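Trimethylamine-N-oxide reductase (Haemophilus influenzae, PDB 7L5I) probably reduces S- or N-oxide substrates at a molybdenum centre held by two pyranopterin guanosine dinucleotides, as in the DMSO reductase family. Local coordinates at residues N390-G402 with L598-V610. Numbering follows the deposited sequence.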
loop_
_atom_site.group_PDB
_atom_site.type_symbol
_atom_site.label_atom_id
_atom_site.label_comp_id
_atom_site.label_asym_id
_atom_site.label_seq_id
_atom_site.Cartn_x
_atom_site.Cartn_y
_atom_site.Cartn_z
ATOM N N ASN A 390 -6.697 -6.978 -8.371
ATOM C CA ASN A 390 -7.417 -7.938 -9.216
ATOM C C ASN A 390 -6.636 -9.241 -9.401
ATOM O O ASN A 390 -6.676 -9.883 -10.461
ATOM C CB ASN A 390 -7.758 -7.304 -10.551
ATOM C CG ASN A 390 -8.537 -6.035 -10.380
ATOM O OD1 ASN A 390 -9.657 -6.055 -9.904
ATOM N ND2 ASN A 390 -7.914 -4.909 -10.683
ATOM N N GLY A 391 -5.963 -9.666 -8.338
ATOM C CA GLY A 391 -5.347 -10.981 -8.361
ATOM C C GLY A 391 -6.368 -12.063 -8.652
ATOM O O GLY A 391 -7.496 -12.052 -8.141
ATOM N N GLY A 392 -5.970 -13.018 -9.510
ATOM C CA GLY A 392 -6.839 -14.104 -9.872
ATOM C C GLY A 392 -7.636 -13.902 -11.135
ATOM O O GLY A 392 -8.139 -14.875 -11.690
ATOM N N VAL A 393 -7.771 -12.667 -11.607
ATOM C CA VAL A 393 -8.440 -12.479 -12.895
ATOM C C VAL A 393 -7.595 -13.155 -13.959
ATOM O O VAL A 393 -6.379 -12.901 -14.031
ATOM C CB VAL A 393 -8.631 -10.991 -13.204
ATOM C CG1 VAL A 393 -9.244 -10.809 -14.596
ATOM C CG2 VAL A 393 -9.527 -10.383 -12.137
ATOM N N PRO A 394 -8.162 -14.027 -14.783
ATOM C CA PRO A 394 -7.312 -14.838 -15.663
ATOM C C PRO A 394 -6.403 -13.998 -16.557
ATOM O O PRO A 394 -6.822 -13.009 -17.162
ATOM C CB PRO A 394 -8.326 -15.640 -16.480
ATOM C CG PRO A 394 -9.532 -15.771 -15.598
ATOM C CD PRO A 394 -9.581 -14.441 -14.840
ATOM N N THR A 395 -5.153 -14.448 -16.676
ATOM C CA THR A 395 -4.161 -13.754 -17.477
ATOM C C THR A 395 -4.509 -13.818 -18.958
ATOM O O THR A 395 -4.678 -14.907 -19.520
ATOM C CB THR A 395 -2.778 -14.360 -17.250
ATOM O OG1 THR A 395 -2.506 -14.451 -15.842
ATOM C CG2 THR A 395 -1.716 -13.516 -17.938
ATOM N N ALA A 396 -4.550 -12.660 -19.609
ATOM C CA ALA A 396 -4.902 -12.616 -21.019
ATOM C C ALA A 396 -3.703 -12.985 -21.878
ATOM O O ALA A 396 -2.540 -12.903 -21.451
ATOM C CB ALA A 396 -5.405 -11.228 -21.414
ATOM N N THR A 397 -3.996 -13.380 -23.115
ATOM C CA THR A 397 -2.961 -13.605 -24.114
ATOM C C THR A 397 -2.783 -12.350 -24.953
ATOM O O THR A 397 -3.699 -11.939 -25.680
ATOM C CB THR A 397 -3.323 -14.801 -25.003
ATOM O OG1 THR A 397 -3.485 -15.950 -24.155
ATOM C CG2 THR A 397 -2.217 -15.050 -26.010
ATOM N N GLY A 398 -1.618 -11.751 -24.855
ATOM C CA GLY A 398 -1.349 -10.544 -25.601
ATOM C C GLY A 398 0.096 -10.153 -25.444
ATOM O O GLY A 398 0.987 -10.988 -25.604
ATOM N N GLY A 399 0.327 -8.890 -25.118
ATOM C CA GLY A 399 1.674 -8.411 -24.836
ATOM C C GLY A 399 1.601 -7.357 -23.757
ATOM O O GLY A 399 0.522 -6.838 -23.439
ATOM N N ILE A 400 2.751 -7.088 -23.152
ATOM C CA ILE A 400 2.861 -6.138 -22.053
ATOM C C ILE A 400 3.759 -4.992 -22.504
ATOM O O ILE A 400 4.863 -5.219 -23.024
ATOM C CB ILE A 400 3.430 -6.803 -20.785
ATOM C CG1 ILE A 400 2.523 -7.954 -20.323
ATOM C CG2 ILE A 400 3.591 -5.765 -19.688
ATOM C CD1 ILE A 400 3.144 -8.769 -19.257
ATOM N N ILE A 401 3.284 -3.761 -22.304
ATOM C CA ILE A 401 4.057 -2.595 -22.700
ATOM C C ILE A 401 5.289 -2.437 -21.810
ATOM O O ILE A 401 5.347 -2.876 -20.653
ATOM C CB ILE A 401 3.201 -1.314 -22.658
ATOM C CG1 ILE A 401 2.756 -1.025 -21.221
ATOM C CG2 ILE A 401 2.027 -1.411 -23.621
ATOM C CD1 ILE A 401 1.957 0.271 -21.101
ATOM N N GLY A 402 6.297 -1.766 -22.369
ATOM C CA GLY A 402 7.472 -1.390 -21.620
ATOM C C GLY A 402 7.222 -0.179 -20.739
ATOM O O GLY A 402 6.141 0.425 -20.740
ATOM N N LEU A 598 -7.431 -1.038 -25.813
ATOM C CA LEU A 598 -7.210 -2.180 -26.697
ATOM C C LEU A 598 -7.226 -3.416 -25.816
ATOM O O LEU A 598 -6.362 -3.562 -24.950
ATOM C CB LEU A 598 -5.874 -2.064 -27.426
ATOM C CG LEU A 598 -5.461 -3.218 -28.349
ATOM C CD1 LEU A 598 -6.424 -3.245 -29.512
ATOM C CD2 LEU A 598 -4.046 -3.043 -28.796
ATOM N N SER A 599 -8.189 -4.302 -26.027
ATOM C CA SER A 599 -8.380 -5.420 -25.118
ATOM C C SER A 599 -7.948 -6.759 -25.695
ATOM O O SER A 599 -8.093 -7.017 -26.898
ATOM C CB SER A 599 -9.842 -5.476 -24.677
ATOM O OG SER A 599 -10.069 -4.376 -23.806
ATOM N N PHE A 600 -7.419 -7.600 -24.813
ATOM C CA PHE A 600 -7.017 -8.972 -25.082
ATOM C C PHE A 600 -7.994 -9.910 -24.387
ATOM O O PHE A 600 -8.758 -9.500 -23.518
ATOM C CB PHE A 600 -5.611 -9.242 -24.552
ATOM C CG PHE A 600 -4.556 -8.321 -25.084
ATOM C CD1 PHE A 600 -4.265 -8.276 -26.440
ATOM C CD2 PHE A 600 -3.831 -7.519 -24.232
ATOM C CE1 PHE A 600 -3.286 -7.434 -26.925
ATOM C CE2 PHE A 600 -2.854 -6.681 -24.715
ATOM C CZ PHE A 600 -2.580 -6.642 -26.072
ATOM N N GLU A 601 -7.922 -11.195 -24.732
ATOM C CA GLU A 601 -8.802 -12.207 -24.165
ATOM C C GLU A 601 -7.979 -13.268 -23.448
ATOM O O GLU A 601 -6.851 -13.552 -23.833
ATOM C CB GLU A 601 -9.655 -12.883 -25.249
ATOM C CG GLU A 601 -10.682 -11.984 -25.898
ATOM C CD GLU A 601 -11.358 -12.656 -27.080
ATOM O OE1 GLU A 601 -10.693 -13.471 -27.762
ATOM O OE2 GLU A 601 -12.552 -12.375 -27.324
ATOM N N ALA A 602 -8.556 -13.840 -22.392
ATOM C CA ALA A 602 -7.936 -14.962 -21.694
ATOM C C ALA A 602 -8.354 -16.283 -22.332
ATOM O O ALA A 602 -9.528 -16.497 -22.634
ATOM C CB ALA A 602 -8.344 -14.973 -20.228
ATOM N N GLY A 603 -7.390 -17.177 -22.491
ATOM C CA GLY A 603 -7.654 -18.503 -23.008
ATOM C C GLY A 603 -8.025 -19.509 -21.933
ATOM O O GLY A 603 -8.035 -19.235 -20.729
ATOM N N GLU A 604 -8.280 -20.733 -22.395
ATOM C CA GLU A 604 -8.736 -21.774 -21.487
ATOM C C GLU A 604 -7.676 -22.125 -20.449
ATOM O O GLU A 604 -8.014 -22.388 -19.289
ATOM C CB GLU A 604 -9.150 -23.015 -22.274
ATOM C CG GLU A 604 -10.579 -22.952 -22.791
ATOM C CD GLU A 604 -11.576 -22.592 -21.693
ATOM O OE1 GLU A 604 -11.382 -23.028 -20.532
ATOM O OE2 GLU A 604 -12.529 -21.839 -21.982
ATOM N N ALA A 605 -6.393 -22.102 -20.819
ATOM C CA ALA A 605 -5.377 -22.458 -19.828
ATOM C C ALA A 605 -5.377 -21.468 -18.662
ATOM O O ALA A 605 -5.370 -21.864 -17.489
ATOM C CB ALA A 605 -4.002 -22.524 -20.466
ATOM N N ALA A 606 -5.409 -20.172 -18.970
ATOM C CA ALA A 606 -5.444 -19.168 -17.906
ATOM C C ALA A 606 -6.714 -19.279 -17.077
ATOM O O ALA A 606 -6.687 -19.064 -15.857
ATOM C CB ALA A 606 -5.324 -17.777 -18.515
ATOM N N LYS A 607 -7.851 -19.574 -17.708
ATOM C CA LYS A 607 -9.088 -19.668 -16.938
ATOM C C LYS A 607 -9.071 -20.859 -15.989
ATOM O O LYS A 607 -9.770 -20.849 -14.975
ATOM C CB LYS A 607 -10.286 -19.760 -17.877
ATOM C CG LYS A 607 -10.630 -18.449 -18.550
ATOM C CD LYS A 607 -11.618 -18.669 -19.674
ATOM C CE LYS A 607 -12.041 -17.360 -20.308
ATOM N NZ LYS A 607 -12.773 -17.631 -21.571
ATOM N N LYS A 608 -8.269 -21.884 -16.291
ATOM C CA LYS A 608 -8.216 -23.085 -15.467
ATOM C C LYS A 608 -6.990 -23.157 -14.560
ATOM O O LYS A 608 -6.805 -24.173 -13.880
ATOM C CB LYS A 608 -8.226 -24.322 -16.386
ATOM C CG LYS A 608 -9.552 -24.485 -17.132
ATOM C CD LYS A 608 -9.385 -25.448 -18.291
ATOM C CE LYS A 608 -10.688 -26.133 -18.655
ATOM N NZ LYS A 608 -10.413 -27.567 -18.937
ATOM N N TRP A 609 -6.153 -22.132 -14.537
ATOM C CA TRP A 609 -4.869 -22.233 -13.860
ATOM C C TRP A 609 -5.031 -22.283 -12.346
ATOM O O TRP A 609 -5.750 -21.469 -11.749
ATOM C CB TRP A 609 -3.960 -21.065 -14.247
ATOM C CG TRP A 609 -2.579 -21.243 -13.711
ATOM C CD1 TRP A 609 -1.635 -22.143 -14.132
ATOM C CD2 TRP A 609 -1.989 -20.523 -12.630
ATOM N NE1 TRP A 609 -0.483 -22.012 -13.377
ATOM C CE2 TRP A 609 -0.682 -21.022 -12.447
ATOM C CE3 TRP A 609 -2.438 -19.503 -11.793
ATOM C CZ2 TRP A 609 0.171 -20.534 -11.460
ATOM C CZ3 TRP A 609 -1.574 -19.013 -10.823
ATOM C CH2 TRP A 609 -0.287 -19.517 -10.677
ATOM N N VAL A 610 -4.334 -23.239 -11.723
ATOM C CA VAL A 610 -4.354 -23.438 -10.280
ATOM C C VAL A 610 -2.940 -23.214 -9.748
ATOM O O VAL A 610 -1.991 -23.896 -10.156
ATOM C CB VAL A 610 -4.886 -24.836 -9.917
ATOM C CG1 VAL A 610 -4.782 -25.098 -8.414
ATOM C CG2 VAL A 610 -6.319 -25.008 -10.403
HETATM O O HOH W 1 -4.659 -16.413 -21.739
HETATM O O HOH W 2 -4.746 -17.192 -15.061
HETATM O O HOH W 3 -6.156 -12.024 -26.854
#
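With CG of Phe600 anti to the carbonyl carbon and beside the backbone N (chi1 -57°), the phenyl group turns one face to Gly398 across the contact. The Gly398 CA stands 3.8 Å from the centroid of the Phe600 ring, only 10° off the normal, a CH-pi contact. Backbone thus sits directly on the aromatic face, since Gly398, having no side chain, lets its CA come down over the ring. At the base of the side chain, the methyl CB of Ala396 packs 3.7 Å from Phe600 CB.

The same first torsion in Thr397 sets OG1 beside its backbone N, and OG1 is 2.7 Å from water 1; that water donates to Thr395 O and accepts from Gly603 N, the N-cap residue of helix 604-608. A nearly straight bond, 172° at the hydrogen, runs 2.9 Å from Thr397 N to Glu601 O. Water 3 joins Thr397 O to Glu601 N, and water 2 joins Thr395 N to Ala606 O. Farther along, Pro394 CB meets the methyl CB of Ala602 at 3.8 Å, while Tyr234 of helix 230-240 also touches this proline.

Far from the molybdenum site, this surface contact ties the loop after strand 381-383 to the chain leaving edge strand 598-599. One direct bond and three water bridges join mostly main-chain polar groups, among apolar contacts of Pro394, Ala396, Phe600 and Ala602, which suggests that bound water takes up much of the polar pairing between the two segments.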